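Local coordinates for protein putative non-ribosomal peptide synthetase (Actinomadura parvosata subsp. kistnae, PDB 6M7L) that belongs to the condensation-domain family of non-ribosomal peptide synthetases and is probably one domain of a multidomain enzyme that assembles a peptide natural product, at residues E42-R47 / E403-L408; R29-L34 / A148-A153; I371-L376 / E407-L412; G112-R117 / H133-T138. All coordinates share one frame; numbering follows the deposited sequence.

Interaction 1: E42-R47 / E403-L408; sequences EGLHVR and EEAMEL
Ala-405 points its methyl toward the chain at Glu-42 and Gly-43, just ahead of the inverse gamma turn centred on Leu-44, and this is the close-fitting part of the contact. Its CB lies 3.5 Å from Gly-43 O and 3.8 Å from Glu-42 CB, so the methyl rests against both a carbonyl and the root of a side chain. Leu-44 reaches the next peptide: CD2 comes within 3.6 Å of Ala-405 O, and CD1 passes 3.9 Å from Glu-407 OE2, the two side chains crossing at about a right angle. That carboxylate is anchored elsewhere, by a salt bridge to Arg-30. Residues 45-47 open the strand 45-53 of one sheet of the condensation-domain fold, whereas 403-408 leads from strand 395-399, at the margin of that same sheet, back to strand 410-418 of the other. The contact therefore sits where the chain returns between the two halves. Arg-47 and Glu-404 form the more polar, partly exposed side, where stem packs on face. Bends at chi2 (-76°) and chi3 (123°) turn the guanidinium so that one face receives Glu-404 CG, 3.3 Å from Arg-47 NH1. The charges themselves do not pair: Arg-47 NE stays 4.2 Å from Glu-404 OE2, with the guanidinium and carboxylate planes 49° apart. Arg-47 NH2 is instead hydrogen-bonded to Pro-402 O, just ahead of the segment.

Interaction 2: R29-L34 / A148-A153; sequences RRMWLL and AHRIAA
Two successive bends in Met-31, chi2 -53° and chi3 -52°, curl its thioether back so that the terminal CE reaches the point where strand 141-149 gives way to a turn. There CE lies 3.5 Å from Arg-150 CB and 3.6 Å from His-149 CE1, approaching the imidazole obliquely. Nearer the helix, Met-31 CB rests 3.8 Å from Ile-151 CB, while the extended arm of Ile-151 carries CD1 to 3.9 Å from Trp-32 CB, near the plane of the indole at its edge. The imidazole is steadied from its own segment: Ile-151 N donates to His-149 ND1 (3.1 Å, 156°), almost in the ring plane. Helix 26-34 thus packs where His-149 and Arg-150 stand at the two leading positions of the HHxxxDG motif of condensation domains. With Arg-150 second, the motif is consistent with a domain lacking ordinary condensation activity. Between the two segments the contact is apolar, leaving their fit to shape and burial; a directional tie comes from Gln-28 NE2 of the same helix, hydrogen-bonded to Ile-151 O.

Interaction 3: I371-L376 / E407-L412; sequences IFQVAL and ELDLWL
Gln-373 O takes two backbone donors, Asp-409 N at 2.8 Å, lying in the carbonyl plane, and Leu-410 N in a weak bond at 3.3 Å. Regular rungs follow: Ala-375 N donates to Leu-410 O (3.0 Å) and Leu-412 N to Ala-375 O (2.8 Å). Strands 374-376 and 410-412 run parallel, 11° between their directions. Since the chain visits strand 395-399 of the other sheet between them, this pair closes a long crossover within the condensation-domain fold. On one face Val-374 lies alongside Leu-410, and Leu-376 alongside Leu-412; Val-374 and Leu-376 also pack on helix 272-288. On the other, Ala-375 CB meets Trp-411 CD1 at 3.4 Å, and Leu-408 CD1, also against Ala-375 CB, lies over the rim of one indole face. The other branch of Leu-408, CD2, meets the Phe-372 ring obliquely at CE1 (3.6 Å). The Asp-409 carboxylate runs beside the Gln-373 stem, OD2 3.2 Å from CB, and forms a salt bridge with Arg-238; Gln-373 NE2 is hydrogen-bonded to His-369 O.

Interaction 4: G112-R117 / H133-T138; sequences GLLADR and HLFPLT
Arg-117 CB sits squarely over the His-133 imidazole, 3.6 Å from the centroid and only 1° off the ring normal, a CH-pi contact. The arginine chain then bends at chi2 and passes along the ring, CD coming to 3.5 Å from His-133 ND1. The guanidinium does not lie flat on the imidazole: their planes are 73° apart, and ND1 stands near the guanidinium plane at its edge. Phe-135, two residues along the same strand, fills the adjoining space. Arg-117 CG meets its ring edge at CZ (3.8 Å), while Leu-113 CB touches CE1 (3.6 Å) and Leu-114 CD2 touches CE2 (4.0 Å), both obliquely. The three helix residues thus meet the far end of the phenyl ring. Helix 112-117 runs antiparallel to strand 133-136, at 170° and 10.5 Å between axes, as the helix of a beta-alpha-beta crossover linking strands 100-102 and 130-136. The polar ends are fixed by a second shell. Arg-117 NH2 pairs with Asp-116 OD2 (2.6 Å), and NH1 forms a salt bridge with Glu-101 OE1. Glu-101 OE2 is hydrogen-bonded to His-133 ND1, and Arg-131 NE to His-133 NE2. A single carboxylate on strand 100-102 therefore ties arginine and histidine together, and this pattern, acid at ND1 and arginine at NE2, is consistent with a neutral imidazole protonated on ND1.

Interactions 1, 2 and 4 gather on the five-stranded sheet, through its adjacent strands 130-136, 141-149 and 45-53, while interaction 3 belongs to the four-stranded sheet of the other half. Interactions 1 and 2 have centres about 11 Å apart, alternate along the chain and are joined by the pairing of strands 45-53 and 141-149. Both segments of interaction 4 fall between those of interaction 2, and interaction 3 opens only after both have closed. Interaction 1 shares Glu-407 and Leu-408 with interaction 3, centres about 13 Å apart, so residues 403-412 connect the sheets. Interaction 4 is local, its centre about 30 Å from that of interaction 3. Late chain segments thus return to the N-terminal half.

Interaction 1: E42-R47 / E403-L408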
loop_
_atom_site.group_PDB
_atom_site.type_symbol
_atom_site.label_atom_id
_atom_site.label_comp_id
_atom_site.label_asym_id
_atom_site.label_seq_id
_atom_site.Cartn_x
_atom_site.Cartn_y
_atom_site.Cartn_z
ATOM N N GLU A 42 24.871 -16.871 -9.229
ATOM C CA GLU A 42 23.930 -15.782 -9.448
ATOM C C GLU A 42 24.134 -14.698 -8.399
ATOM O O GLU A 42 24.280 -14.989 -7.208
ATOM C CB GLU A 42 22.492 -16.299 -9.404
ATOM C CG GLU A 42 22.148 -17.260 -10.530
ATOM C CD GLU A 42 22.256 -16.617 -11.898
ATOM O OE1 GLU A 42 21.544 -15.621 -12.143
ATOM O OE2 GLU A 42 23.062 -17.101 -12.723
ATOM N N GLY A 43 24.166 -13.448 -8.853
ATOM C CA GLY A 43 24.344 -12.348 -7.925
ATOM C C GLY A 43 23.215 -12.297 -6.912
ATOM O O GLY A 43 22.050 -12.547 -7.233
ATOM N N LEU A 44 23.573 -11.993 -5.667
ATOM C CA LEU A 44 22.586 -11.810 -4.606
ATOM C C LEU A 44 22.005 -10.413 -4.765
ATOM O O LEU A 44 22.504 -9.434 -4.206
ATOM C CB LEU A 44 23.218 -12.014 -3.239
ATOM C CG LEU A 44 23.572 -13.461 -2.894
ATOM C CD1 LEU A 44 24.328 -13.544 -1.573
ATOM C CD2 LEU A 44 22.305 -14.301 -2.847
ATOM N N HIS A 45 20.939 -10.323 -5.557
ATOM C CA HIS A 45 20.327 -9.056 -5.917
ATOM C C HIS A 45 18.834 -9.089 -5.618
ATOM O O HIS A 45 18.204 -10.150 -5.592
ATOM C CB HIS A 45 20.521 -8.736 -7.407
ATOM C CG HIS A 45 21.935 -8.855 -7.883
ATOM N ND1 HIS A 45 22.255 -9.264 -9.159
ATOM C CD2 HIS A 45 23.111 -8.605 -7.263
ATOM C CE1 HIS A 45 23.568 -9.268 -9.302
ATOM N NE2 HIS A 45 24.111 -8.874 -8.165
ATOM N N VAL A 46 18.277 -7.913 -5.393
ATOM C CA VAL A 46 16.840 -7.705 -5.491
ATOM C C VAL A 46 16.568 -7.091 -6.855
ATOM O O VAL A 46 17.409 -6.376 -7.415
ATOM C CB VAL A 46 16.298 -6.813 -4.355
ATOM C CG1 VAL A 46 16.343 -7.552 -3.023
ATOM C CG2 VAL A 46 17.081 -5.517 -4.283
ATOM N N ARG A 47 15.399 -7.385 -7.414
ATOM C CA ARG A 47 15.112 -6.880 -8.749
ATOM C C ARG A 47 13.608 -6.825 -8.974
ATOM O O ARG A 47 12.845 -7.599 -8.392
ATOM C CB ARG A 47 15.792 -7.725 -9.836
ATOM C CG ARG A 47 15.190 -9.103 -10.056
ATOM C CD ARG A 47 15.604 -10.077 -8.938
ATOM N NE ARG A 47 14.432 -10.647 -8.284
ATOM C CZ ARG A 47 13.850 -11.779 -8.660
ATOM N NH1 ARG A 47 12.766 -12.202 -8.025
ATOM N NH2 ARG A 47 14.352 -12.482 -9.671
ATOM N N GLU A 403 12.486 -17.136 -9.186
ATOM C CA GLU A 403 12.754 -16.998 -7.760
ATOM C C GLU A 403 14.110 -16.343 -7.529
ATOM O O GLU A 403 15.063 -16.566 -8.281
ATOM C CB GLU A 403 12.708 -18.366 -7.077
ATOM C CG GLU A 403 11.333 -19.017 -7.056
ATOM C CD GLU A 403 10.379 -18.350 -6.083
ATOM O OE1 GLU A 403 9.166 -18.636 -6.154
ATOM O OE2 GLU A 403 10.838 -17.543 -5.246
ATOM N N GLU A 404 14.184 -15.519 -6.486
ATOM C CA GLU A 404 15.413 -14.802 -6.176
ATOM C C GLU A 404 16.551 -15.773 -5.882
ATOM O O GLU A 404 16.342 -16.880 -5.378
ATOM C CB GLU A 404 15.203 -13.878 -4.976
ATOM C CG GLU A 404 14.526 -12.564 -5.309
ATOM C CD GLU A 404 14.044 -11.832 -4.075
ATOM O OE1 GLU A 404 13.824 -12.496 -3.039
ATOM O OE2 GLU A 404 13.883 -10.594 -4.139
ATOM N N ALA A 405 17.766 -15.346 -6.214
ATOM C CA ALA A 405 18.948 -16.103 -5.832
ATOM C C ALA A 405 19.048 -16.157 -4.315
ATOM O O ALA A 405 18.846 -15.150 -3.631
ATOM C CB ALA A 405 20.204 -15.468 -6.432
ATOM N N MET A 406 19.345 -17.341 -3.786
ATOM C CA MET A 406 19.419 -17.523 -2.346
ATOM C C MET A 406 20.541 -18.490 -2.008
ATOM O O MET A 406 20.975 -19.289 -2.841
ATOM C CB MET A 406 18.091 -18.034 -1.769
ATOM C CG MET A 406 17.732 -19.452 -2.177
ATOM S SD MET A 406 16.233 -20.016 -1.354
ATOM C CE MET A 406 16.232 -21.752 -1.775
ATOM N N GLU A 407 21.015 -18.396 -0.766
ATOM C CA GLU A 407 21.995 -19.339 -0.243
ATOM C C GLU A 407 21.352 -20.512 0.474
ATOM O O GLU A 407 22.016 -21.532 0.687
ATOM C CB GLU A 407 22.948 -18.636 0.725
ATOM C CG GLU A 407 23.628 -17.408 0.164
ATOM C CD GLU A 407 24.584 -16.790 1.158
ATOM O OE1 GLU A 407 25.646 -17.397 1.418
ATOM O OE2 GLU A 407 24.265 -15.708 1.694
ATOM N N LEU A 408 20.087 -20.384 0.860
ATOM C CA LEU A 408 19.406 -21.444 1.577
ATOM C C LEU A 408 19.122 -22.620 0.650
ATOM O O LEU A 408 19.081 -22.487 -0.576
ATOM C CB LEU A 408 18.101 -20.922 2.176
ATOM C CG LEU A 408 18.243 -19.717 3.105
ATOM C CD1 LEU A 408 16.938 -18.944 3.172
ATOM C CD2 LEU A 408 18.673 -20.169 4.490
#

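Interaction 2: R29-L34 / A148-A153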
loop_
_atom_site.group_PDB
_atom_site.type_symbol
_atom_site.label_atom_id
_atom_site.label_comp_id
_atom_site.label_asym_id
_atom_site.label_seq_id
_atom_site.Cartn_x
_atom_site.Cartn_y
_atom_site.Cartn_z
ATOM N N ARG A 29 29.101 -6.165 4.988
ATOM C CA ARG A 29 30.376 -6.874 4.988
ATOM C C ARG A 29 30.235 -8.248 4.344
ATOM O O ARG A 29 31.030 -8.627 3.476
ATOM C CB ARG A 29 30.900 -6.990 6.420
ATOM C CG ARG A 29 32.109 -7.891 6.589
ATOM C CD ARG A 29 33.331 -7.346 5.876
ATOM N NE ARG A 29 34.469 -8.248 6.026
ATOM C CZ ARG A 29 35.644 -8.086 5.427
ATOM N NH1 ARG A 29 35.851 -7.050 4.625
ATOM N NH2 ARG A 29 36.612 -8.967 5.631
ATOM N N ARG A 30 29.210 -9.003 4.744
ATOM C CA ARG A 30 29.017 -10.329 4.168
ATOM C C ARG A 30 28.598 -10.240 2.705
ATOM O O ARG A 30 29.066 -11.024 1.871
ATOM C CB ARG A 30 27.985 -11.110 4.978
ATOM C CG ARG A 30 27.900 -12.573 4.588
ATOM C CD ARG A 30 27.044 -13.370 5.554
ATOM N NE ARG A 30 26.974 -14.771 5.157
ATOM C CZ ARG A 30 26.117 -15.249 4.263
ATOM N NH1 ARG A 30 25.246 -14.439 3.676
ATOM N NH2 ARG A 30 26.126 -16.539 3.955
ATOM N N MET A 31 27.726 -9.284 2.373
ATOM C CA MET A 31 27.284 -9.140 0.991
ATOM C C MET A 31 28.442 -8.770 0.076
ATOM O O MET A 31 28.533 -9.267 -1.053
ATOM C CB MET A 31 26.172 -8.095 0.895
ATOM C CG MET A 31 24.875 -8.496 1.576
ATOM S SD MET A 31 24.274 -10.093 1.010
ATOM C CE MET A 31 24.298 -9.822 -0.756
ATOM N N TRP A 32 29.333 -7.893 0.542
ATOM C CA TRP A 32 30.485 -7.513 -0.266
ATOM C C TRP A 32 31.372 -8.719 -0.548
ATOM O O TRP A 32 31.797 -8.943 -1.689
ATOM C CB TRP A 32 31.275 -6.409 0.438
ATOM C CG TRP A 32 32.346 -5.801 -0.415
ATOM C CD1 TRP A 32 32.223 -4.715 -1.231
ATOM C CD2 TRP A 32 33.702 -6.248 -0.544
ATOM N NE1 TRP A 32 33.417 -4.454 -1.858
ATOM C CE2 TRP A 32 34.341 -5.382 -1.454
ATOM C CE3 TRP A 32 34.437 -7.296 0.021
ATOM C CZ2 TRP A 32 35.682 -5.531 -1.811
ATOM C CZ3 TRP A 32 35.767 -7.441 -0.334
ATOM C CH2 TRP A 32 36.375 -6.563 -1.241
ATOM N N LEU A 33 31.651 -9.519 0.485
ATOM C CA LEU A 33 32.506 -10.689 0.320
ATOM C C LEU A 33 31.905 -11.675 -0.673
ATOM O O LEU A 33 32.570 -12.096 -1.628
ATOM C CB LEU A 33 32.744 -11.353 1.677
ATOM C CG LEU A 33 33.609 -10.552 2.652
ATOM C CD1 LEU A 33 33.597 -11.172 4.035
ATOM C CD2 LEU A 33 35.030 -10.438 2.128
ATOM N N LEU A 34 30.636 -12.043 -0.478
ATOM C CA LEU A 34 29.987 -12.982 -1.385
ATOM C C LEU A 34 29.796 -12.420 -2.787
ATOM O O LEU A 34 29.492 -13.191 -3.705
ATOM C CB LEU A 34 28.633 -13.413 -0.823
ATOM C CG LEU A 34 28.630 -14.058 0.561
ATOM C CD1 LEU A 34 27.223 -14.504 0.925
ATOM C CD2 LEU A 34 29.603 -15.226 0.623
ATOM N N ALA A 148 19.212 -4.219 -7.966
ATOM C CA ALA A 148 19.953 -3.583 -6.888
ATOM C C ALA A 148 20.628 -4.661 -6.058
ATOM O O ALA A 148 19.985 -5.642 -5.675
ATOM C CB ALA A 148 19.035 -2.726 -6.008
ATOM N N HIS A 149 21.919 -4.487 -5.791
ATOM C CA HIS A 149 22.639 -5.465 -4.991
ATOM C C HIS A 149 22.134 -5.433 -3.554
ATOM O O HIS A 149 21.788 -4.372 -3.026
ATOM C CB HIS A 149 24.142 -5.194 -5.034
ATOM C CG HIS A 149 24.973 -6.367 -4.618
ATOM N ND1 HIS A 149 25.133 -6.735 -3.300
ATOM C CD2 HIS A 149 25.671 -7.269 -5.348
ATOM C CE1 HIS A 149 25.899 -7.809 -3.235
ATOM N NE2 HIS A 149 26.239 -8.153 -4.464
ATOM N N ARG A 150 22.086 -6.606 -2.919
ATOM C CA ARG A 150 21.545 -6.683 -1.565
ATOM C C ARG A 150 22.444 -6.024 -0.528
ATOM O O ARG A 150 22.059 -5.956 0.645
ATOM C CB ARG A 150 21.280 -8.140 -1.183
ATOM C CG ARG A 150 20.292 -8.848 -2.098
ATOM C CD ARG A 150 19.959 -10.244 -1.591
ATOM N NE ARG A 150 18.536 -10.381 -1.293
ATOM C CZ ARG A 150 17.630 -10.816 -2.162
ATOM N NH1 ARG A 150 16.356 -10.904 -1.806
ATOM N NH2 ARG A 150 17.998 -11.167 -3.386
ATOM N N ILE A 151 23.625 -5.543 -0.927
ATOM C CA ILE A 151 24.435 -4.715 -0.044
ATOM C C ILE A 151 23.807 -3.342 0.137
ATOM O O ILE A 151 24.149 -2.620 1.080
ATOM C CB ILE A 151 25.869 -4.594 -0.597
ATOM C CG1 ILE A 151 26.836 -4.109 0.484
ATOM C CG2 ILE A 151 25.903 -3.651 -1.790
ATOM C CD1 ILE A 151 28.271 -4.009 0.013
ATOM N N ALA A 152 22.879 -2.967 -0.744
ATOM C CA ALA A 152 22.247 -1.660 -0.706
ATOM C C ALA A 152 20.737 -1.701 -0.563
ATOM O O ALA A 152 20.150 -0.686 -0.178
ATOM C CB ALA A 152 22.586 -0.864 -1.973
ATOM N N ALA A 153 20.096 -2.829 -0.855
ATOM C CA ALA A 153 18.642 -2.886 -0.902
ATOM C C ALA A 153 18.173 -4.248 -0.418
ATOM O O ALA A 153 18.723 -5.277 -0.825
ATOM C CB ALA A 153 18.136 -2.620 -2.325
#

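Interaction 3: I371-L376 / E407-L412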
loop_
_atom_site.group_PDB
_atom_site.type_symbol
_atom_site.label_atom_id
_atom_site.label_comp_id
_atom_site.label_asym_id
_atom_site.label_seq_id
_atom_site.Cartn_x
_atom_site.Cartn_y
_atom_site.Cartn_z
ATOM N N ILE A 371 24.691 -21.482 9.985
ATOM C CA ILE A 371 23.797 -21.743 11.111
ATOM C C ILE A 371 22.530 -22.480 10.686
ATOM O O ILE A 371 22.160 -23.490 11.295
ATOM C CB ILE A 371 23.453 -20.442 11.859
ATOM C CG1 ILE A 371 24.737 -19.747 12.319
ATOM C CG2 ILE A 371 22.570 -20.743 13.060
ATOM C CD1 ILE A 371 24.502 -18.489 13.127
ATOM N N PHE A 372 21.844 -21.986 9.657
ATOM C CA PHE A 372 20.666 -22.670 9.148
ATOM C C PHE A 372 20.694 -22.680 7.629
ATOM O O PHE A 372 21.262 -21.790 6.991
ATOM C CB PHE A 372 19.356 -22.030 9.653
ATOM C CG PHE A 372 19.223 -20.568 9.334
ATOM C CD1 PHE A 372 18.684 -20.152 8.127
ATOM C CD2 PHE A 372 19.618 -19.610 10.251
ATOM C CE1 PHE A 372 18.560 -18.808 7.835
ATOM C CE2 PHE A 372 19.490 -18.263 9.964
ATOM C CZ PHE A 372 18.963 -17.862 8.756
ATOM N N GLN A 373 20.079 -23.713 7.059
ATOM C CA GLN A 373 19.928 -23.841 5.620
ATOM C C GLN A 373 18.473 -23.863 5.189
ATOM O O GLN A 373 18.200 -23.833 3.982
ATOM C CB GLN A 373 20.625 -25.115 5.113
ATOM C CG GLN A 373 22.117 -25.166 5.393
ATOM C CD GLN A 373 22.434 -25.430 6.852
ATOM O OE1 GLN A 373 21.856 -26.322 7.472
ATOM N NE2 GLN A 373 23.347 -24.643 7.413
ATOM N N VAL A 374 17.542 -23.922 6.135
ATOM C CA VAL A 374 16.112 -23.873 5.874
ATOM C C VAL A 374 15.551 -22.658 6.594
ATOM O O VAL A 374 15.905 -22.394 7.749
ATOM C CB VAL A 374 15.412 -25.168 6.337
ATOM C CG1 VAL A 374 13.909 -25.081 6.114
ATOM C CG2 VAL A 374 15.998 -26.368 5.611
ATOM N N ALA A 375 14.696 -21.906 5.909
ATOM C CA ALA A 375 14.067 -20.733 6.490
ATOM C C ALA A 375 12.562 -20.805 6.278
ATOM O O ALA A 375 12.078 -21.430 5.331
ATOM C CB ALA A 375 14.627 -19.434 5.896
ATOM N N LEU A 376 11.825 -20.158 7.177
ATOM C CA LEU A 376 10.370 -20.205 7.176
ATOM C C LEU A 376 9.809 -18.797 7.286
ATOM O O LEU A 376 10.204 -18.035 8.177
ATOM C CB LEU A 376 9.851 -21.074 8.326
ATOM C CG LEU A 376 8.356 -20.992 8.639
ATOM C CD1 LEU A 376 7.519 -21.415 7.440
ATOM C CD2 LEU A 376 8.023 -21.838 9.859
ATOM N N GLU A 407 21.015 -18.396 -0.766
ATOM C CA GLU A 407 21.995 -19.339 -0.243
ATOM C C GLU A 407 21.352 -20.512 0.474
ATOM O O GLU A 407 22.016 -21.532 0.687
ATOM C CB GLU A 407 22.948 -18.636 0.725
ATOM C CG GLU A 407 23.628 -17.408 0.164
ATOM C CD GLU A 407 24.584 -16.790 1.158
ATOM O OE1 GLU A 407 25.646 -17.397 1.418
ATOM O OE2 GLU A 407 24.265 -15.708 1.694
ATOM N N LEU A 408 20.087 -20.384 0.860
ATOM C CA LEU A 408 19.406 -21.444 1.577
ATOM C C LEU A 408 19.122 -22.620 0.650
ATOM O O LEU A 408 19.081 -22.487 -0.576
ATOM C CB LEU A 408 18.101 -20.922 2.176
ATOM C CG LEU A 408 18.243 -19.717 3.105
ATOM C CD1 LEU A 408 16.938 -18.944 3.172
ATOM C CD2 LEU A 408 18.673 -20.169 4.490
ATOM N N ASP A 409 18.942 -23.794 1.256
ATOM C CA ASP A 409 18.491 -24.950 0.492
ATOM C C ASP A 409 16.981 -24.932 0.323
ATOM O O ASP A 409 16.462 -25.303 -0.737
ATOM C CB ASP A 409 18.923 -26.246 1.178
ATOM C CG ASP A 409 20.382 -26.238 1.561
ATOM O OD1 ASP A 409 21.150 -25.471 0.947
ATOM O OD2 ASP A 409 20.764 -27.000 2.473
ATOM N N LEU A 410 16.266 -24.504 1.360
ATOM C CA LEU A 410 14.814 -24.491 1.365
ATOM C C LEU A 410 14.326 -23.225 2.049
ATOM O O LEU A 410 14.848 -22.834 3.098
ATOM C CB LEU A 410 14.255 -25.728 2.075
ATOM C CG LEU A 410 14.611 -27.066 1.428
ATOM C CD1 LEU A 410 14.379 -28.213 2.396
ATOM C CD2 LEU A 410 13.813 -27.262 0.148
ATOM N N TRP A 411 13.329 -22.584 1.446
ATOM C CA TRP A 411 12.709 -21.389 2.011
ATOM C C TRP A 411 11.200 -21.574 1.902
ATOM O O TRP A 411 10.621 -21.408 0.825
ATOM C CB TRP A 411 13.174 -20.126 1.293
ATOM C CG TRP A 411 12.993 -18.890 2.117
ATOM C CD1 TRP A 411 12.439 -18.813 3.362
ATOM C CD2 TRP A 411 13.371 -17.555 1.763
ATOM N NE1 TRP A 411 12.452 -17.514 3.806
ATOM C CE2 TRP A 411 13.013 -16.720 2.842
ATOM C CE3 TRP A 411 13.974 -16.983 0.638
ATOM C CZ2 TRP A 411 13.241 -15.347 2.831
ATOM C CZ3 TRP A 411 14.197 -15.619 0.628
ATOM C CH2 TRP A 411 13.831 -14.816 1.719
ATOM N N LEU A 412 10.566 -21.925 3.016
ATOM C CA LEU A 412 9.128 -22.161 3.052
ATOM C C LEU A 412 8.422 -20.846 3.370
ATOM O O LEU A 412 8.529 -20.328 4.485
ATOM C CB LEU A 412 8.790 -23.238 4.077
ATOM C CG LEU A 412 7.304 -23.551 4.243
ATOM C CD1 LEU A 412 6.683 -23.970 2.916
ATOM C CD2 LEU A 412 7.117 -24.629 5.293
#

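Interaction 4: G112-R117 / H133-T138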
loop_
_atom_site.group_PDB
_atom_site.type_symbol
_atom_site.label_atom_id
_atom_site.label_comp_id
_atom_site.label_asym_id
_atom_site.label_seq_id
_atom_site.Cartn_x
_atom_site.Cartn_y
_atom_site.Cartn_z
ATOM N N GLY A 112 14.565 -14.433 -21.088
ATOM C CA GLY A 112 16.003 -14.632 -21.012
ATOM C C GLY A 112 16.755 -13.360 -20.671
ATOM O O GLY A 112 17.716 -13.385 -19.898
ATOM N N LEU A 113 16.328 -12.233 -21.241
ATOM C CA LEU A 113 17.002 -10.967 -20.973
ATOM C C LEU A 113 16.865 -10.572 -19.509
ATOM O O LEU A 113 17.842 -10.161 -18.872
ATOM C CB LEU A 113 16.443 -9.877 -21.882
ATOM C CG LEU A 113 16.900 -9.986 -23.334
ATOM C CD1 LEU A 113 16.059 -9.099 -24.229
ATOM C CD2 LEU A 113 18.365 -9.607 -23.429
ATOM N N LEU A 114 15.657 -10.694 -18.955
ATOM C CA LEU A 114 15.443 -10.320 -17.561
ATOM C C LEU A 114 16.288 -11.171 -16.624
ATOM O O LEU A 114 16.893 -10.652 -15.678
ATOM C CB LEU A 114 13.961 -10.442 -17.206
ATOM C CG LEU A 114 13.014 -9.420 -17.834
ATOM C CD1 LEU A 114 11.569 -9.816 -17.578
ATOM C CD2 LEU A 114 13.294 -8.027 -17.287
ATOM N N ALA A 115 16.349 -12.481 -16.873
ATOM C CA ALA A 115 17.154 -13.355 -16.026
ATOM C C ALA A 115 18.636 -13.023 -16.138
ATOM O O ALA A 115 19.338 -12.942 -15.123
ATOM C CB ALA A 115 16.905 -14.818 -16.394
ATOM N N ASP A 116 19.127 -12.821 -17.362
ATOM C CA ASP A 116 20.537 -12.503 -17.555
ATOM C C ASP A 116 20.900 -11.179 -16.897
ATOM O O ASP A 116 21.884 -11.091 -16.154
ATOM C CB ASP A 116 20.870 -12.468 -19.045
ATOM C CG ASP A 116 22.222 -11.847 -19.320
ATOM O OD1 ASP A 116 23.245 -12.517 -19.070
ATOM O OD2 ASP A 116 22.264 -10.684 -19.773
ATOM N N ARG A 117 20.116 -10.130 -17.165
ATOM C CA ARG A 117 20.431 -8.817 -16.610
ATOM C C ARG A 117 20.297 -8.798 -15.093
ATOM O O ARG A 117 21.023 -8.061 -14.419
ATOM C CB ARG A 117 19.532 -7.751 -17.235
ATOM C CG ARG A 117 19.660 -7.615 -18.744
ATOM C CD ARG A 117 21.075 -7.257 -19.170
ATOM N NE ARG A 117 21.117 -6.799 -20.556
ATOM C CZ ARG A 117 21.291 -7.596 -21.605
ATOM N NH1 ARG A 117 21.312 -7.086 -22.829
ATOM N NH2 ARG A 117 21.445 -8.902 -21.431
ATOM N N HIS A 133 17.670 -1.632 -16.778
ATOM C CA HIS A 133 17.696 -2.165 -18.137
ATOM C C HIS A 133 16.329 -1.933 -18.763
ATOM O O HIS A 133 15.346 -2.568 -18.367
ATOM C CB HIS A 133 18.054 -3.649 -18.140
ATOM C CG HIS A 133 19.212 -3.990 -17.255
ATOM N ND1 HIS A 133 20.499 -4.125 -17.731
ATOM C CD2 HIS A 133 19.278 -4.214 -15.922
ATOM C CE1 HIS A 133 21.307 -4.422 -16.729
ATOM N NE2 HIS A 133 20.591 -4.482 -15.621
ATOM N N LEU A 134 16.267 -1.025 -19.732
ATOM C CA LEU A 134 15.030 -0.733 -20.437
ATOM C C LEU A 134 14.946 -1.590 -21.692
ATOM O O LEU A 134 15.926 -1.711 -22.435
ATOM C CB LEU A 134 14.952 0.752 -20.797
ATOM C CG LEU A 134 13.708 1.206 -21.558
ATOM C CD1 LEU A 134 12.448 0.823 -20.798
ATOM C CD2 LEU A 134 13.760 2.706 -21.799
ATOM N N PHE A 135 13.776 -2.186 -21.924
ATOM C CA PHE A 135 13.551 -3.094 -23.049
ATOM C C PHE A 135 12.397 -2.568 -23.891
ATOM O O PHE A 135 11.227 -2.883 -23.626
ATOM C CB PHE A 135 13.276 -4.512 -22.557
ATOM C CG PHE A 135 14.400 -5.100 -21.757
ATOM C CD1 PHE A 135 15.479 -5.698 -22.390
ATOM C CD2 PHE A 135 14.384 -5.052 -20.372
ATOM C CE1 PHE A 135 16.521 -6.239 -21.656
ATOM C CE2 PHE A 135 15.424 -5.592 -19.632
ATOM C CZ PHE A 135 16.493 -6.186 -20.276
ATOM N N PRO A 136 12.679 -1.758 -24.912
ATOM C CA PRO A 136 11.609 -1.249 -25.785
ATOM C C PRO A 136 10.993 -2.373 -26.605
ATOM O O PRO A 136 11.692 -3.094 -27.322
ATOM C CB PRO A 136 12.332 -0.231 -26.676
ATOM C CG PRO A 136 13.588 0.109 -25.937
ATOM C CD PRO A 136 13.979 -1.140 -25.216
ATOM N N LEU A 137 9.673 -2.518 -26.494
ATOM C CA LEU A 137 8.910 -3.476 -27.283
ATOM C C LEU A 137 8.190 -2.806 -28.445
ATOM O O LEU A 137 8.293 -3.258 -29.589
ATOM C CB LEU A 137 7.904 -4.207 -26.388
ATOM C CG LEU A 137 8.522 -4.945 -25.201
ATOM C CD1 LEU A 137 7.447 -5.388 -24.221
ATOM C CD2 LEU A 137 9.337 -6.135 -25.687
ATOM N N THR A 138 7.446 -1.741 -28.163
ATOM C CA THR A 138 6.881 -0.846 -29.162
ATOM C C THR A 138 7.146 0.585 -28.711
ATOM O O THR A 138 7.788 0.824 -27.685
ATOM C CB THR A 138 5.376 -1.077 -29.357
ATOM O OG1 THR A 138 4.665 -0.592 -28.212
ATOM C CG2 THR A 138 5.068 -2.556 -29.549
#